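Local coordinates for protein probable glutathione reductase (Sinorhizobium meliloti, PDB 4DNA) that probably catalyses the NADPH-dependent reduction of glutathione disulfide to glutathione, as an FAD-containing homodimer, at residues S172-G177 with T197-G202. Sequence-based numbering, arbitrary orientation.
Sequences SILIAG and TLIYRG
Ile-173, Ile-175 and Gly-177 trade backbone hydrogen bonds with Thr-197 and Ile-199 in a parallel ladder, the axes of the two strand segments inclined to each other by 18°. Thr-197 N donates to Ile-173 O at 3.0 Å and Ile-175 N to Thr-197 O at 2.7 Å, so Thr-197 is bonded through both its amide and its carbonyl. Ile-175 likewise uses both groups, its O accepting from Ile-199 N at 2.8 Å. The fourth bond, Gly-177 N to Ile-199 O at 2.8 Å, carries the pairing one residue beyond the end of strand 172-176. CA-H...O contacts add to the ladder, among them Ala-176 CA to Ile-199 O.

These are adjacent strands of a beta-alpha-beta unit whose connecting helix is 180-191, in a parallel sheet where strand 172-176 also pairs with strand 259-262. Gly-177 opens the Gly-177/Gly-179/Ala-182 pattern of a Rossmann-type dinucleotide fold, consistent with its predicted place in the NAD(+) site; its phi of 135° suits a residue without a CB.

Apolar packing divides between the two sheet faces. On the face bearing Leu-174, Ala-176, Thr-197 and Ile-199, Leu-174 CD1 comes up to Thr-197 CB at 3.5 Å, with the Thr-197 methyl CG2 close by. Ile-199 CG2 lies alongside Ala-176, 3.9 Å from its CB. On the other face, Leu-198 CG stands anti to its backbone N (chi1 176°), and the second torsion turns CD1 toward the neighbouring strand, where it meets Ile-175 CG2 at 4.0 Å. Leu-198 CD1 also sits beside the carbonyl oxygens of Ile-175 and Gly-177. Ala-182 of helix 180-191 touches both Ile-175 and Leu-198. Past the strands, the Tyr-200 ring approaches Gly-177 obliquely, CD1 lying 3.7 Å from Gly-177 C.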
loop_
_atom_site.group_PDB
_atom_site.type_symbol
_atom_site.label_atom_id
_atom_site.label_comp_id
_atom_site.label_asym_id
_atom_site.label_seq_id
_atom_site.Cartn_x
_atom_site.Cartn_y
_atom_site.Cartn_z
ATOM N N SER A 172 -7.770 31.520 -6.092
ATOM C CA SER A 172 -8.898 30.713 -6.560
ATOM C C SER A 172 -8.615 30.114 -7.939
ATOM O O SER A 172 -7.960 30.754 -8.771
ATOM C CB SER A 172 -10.208 31.516 -6.563
ATOM O OG SER A 172 -10.059 32.740 -7.256
ATOM N N ILE A 173 -9.085 28.878 -8.152
ATOM C CA ILE A 173 -9.047 28.209 -9.464
ATOM C C ILE A 173 -10.396 27.568 -9.837
ATOM O O ILE A 173 -11.133 27.078 -8.974
ATOM C CB ILE A 173 -7.919 27.148 -9.570
ATOM C CG1 ILE A 173 -7.579 26.878 -11.040
ATOM C CG2 ILE A 173 -8.292 25.844 -8.863
ATOM C CD1 ILE A 173 -6.187 26.323 -11.250
ATOM N N LEU A 174 -10.704 27.575 -11.131
ATOM C CA LEU A 174 -11.847 26.849 -11.644
ATOM C C LEU A 174 -11.378 25.889 -12.713
ATOM O O LEU A 174 -10.826 26.320 -13.723
ATOM C CB LEU A 174 -12.905 27.802 -12.220
ATOM C CG LEU A 174 -14.058 27.127 -12.966
ATOM C CD1 LEU A 174 -15.034 26.508 -11.992
ATOM C CD2 LEU A 174 -14.776 28.084 -13.895
ATOM N N ILE A 175 -11.627 24.600 -12.489
ATOM C CA ILE A 175 -11.203 23.550 -13.406
ATOM C C ILE A 175 -12.350 22.844 -14.120
ATOM O O ILE A 175 -13.088 22.074 -13.517
ATOM C CB ILE A 175 -10.383 22.469 -12.695
ATOM C CG1 ILE A 175 -9.148 23.080 -12.055
ATOM C CG2 ILE A 175 -9.992 21.389 -13.689
ATOM C CD1 ILE A 175 -8.634 22.298 -10.867
ATOM N N ALA A 176 -12.462 23.095 -15.420
ATOM C CA ALA A 176 -13.333 22.326 -16.298
ATOM C C ALA A 176 -12.690 20.979 -16.661
ATOM O O ALA A 176 -11.489 20.907 -16.969
ATOM C CB ALA A 176 -13.629 23.127 -17.551
ATOM N N GLY A 177 -13.481 19.915 -16.626
ATOM C CA GLY A 177 -12.987 18.581 -16.967
ATOM C C GLY A 177 -13.486 17.589 -15.938
ATOM O O GLY A 177 -13.675 17.947 -14.779
ATOM N N THR A 197 -12.797 25.084 -7.556
ATOM C CA THR A 197 -14.088 24.689 -8.144
ATOM C C THR A 197 -13.880 23.818 -9.381
ATOM O O THR A 197 -13.048 24.125 -10.234
ATOM C CB THR A 197 -14.950 25.909 -8.534
ATOM O OG1 THR A 197 -14.871 26.907 -7.511
ATOM C CG2 THR A 197 -16.394 25.511 -8.744
ATOM N N LEU A 198 -14.641 22.734 -9.474
ATOM C CA LEU A 198 -14.550 21.808 -10.612
ATOM C C LEU A 198 -15.869 21.752 -11.382
ATOM O O LEU A 198 -16.941 21.604 -10.777
ATOM C CB LEU A 198 -14.147 20.410 -10.118
ATOM C CG LEU A 198 -14.067 19.216 -11.067
ATOM C CD1 LEU A 198 -12.829 19.235 -11.954
ATOM C CD2 LEU A 198 -14.055 17.968 -10.217
ATOM N N ILE A 199 -15.791 21.885 -12.707
ATOM C CA ILE A 199 -16.992 21.841 -13.547
ATOM C C ILE A 199 -16.860 20.856 -14.712
ATOM O O ILE A 199 -15.795 20.708 -15.321
ATOM C CB ILE A 199 -17.420 23.246 -14.016
ATOM C CG1 ILE A 199 -18.808 23.206 -14.673
ATOM C CG2 ILE A 199 -16.360 23.871 -14.912
ATOM C CD1 ILE A 199 -19.308 24.540 -15.200
ATOM N N TYR A 200 -17.962 20.173 -15.002
ATOM C CA TYR A 200 -17.954 19.047 -15.921
ATOM C C TYR A 200 -19.278 18.932 -16.631
ATOM O O TYR A 200 -20.320 19.100 -16.028
ATOM C CB TYR A 200 -17.692 17.758 -15.146
ATOM C CG TYR A 200 -17.498 16.513 -16.001
ATOM C CD1 TYR A 200 -16.832 16.564 -17.254
ATOM C CD2 TYR A 200 -17.948 15.272 -15.544
ATOM C CE1 TYR A 200 -16.647 15.414 -18.022
ATOM C CE2 TYR A 200 -17.761 14.119 -16.303
ATOM C CZ TYR A 200 -17.114 14.186 -17.535
ATOM O OH TYR A 200 -16.938 13.008 -18.246
ATOM N N ARG A 201 -19.215 18.620 -17.916
ATOM C CA ARG A 201 -20.388 18.601 -18.771
ATOM C C ARG A 201 -21.202 17.318 -18.620
ATOM O O ARG A 201 -22.388 17.281 -18.956
ATOM C CB ARG A 201 -19.998 18.855 -20.234
ATOM C CG ARG A 201 -18.717 18.174 -20.725
ATOM C CD ARG A 201 -18.813 17.734 -22.186
ATOM N NE ARG A 201 -19.884 18.443 -22.885
ATOM C CZ ARG A 201 -21.148 18.017 -22.982
ATOM N NH1 ARG A 201 -22.053 18.751 -23.633
ATOM N NH2 ARG A 201 -21.516 16.859 -22.431
ATOM N N GLY A 202 -20.567 16.278 -18.094
ATOM C CA GLY A 202 -21.230 14.995 -17.918
ATOM C C GLY A 202 -21.979 14.910 -16.609
ATOM O O GLY A 202 -21.981 15.858 -15.829
#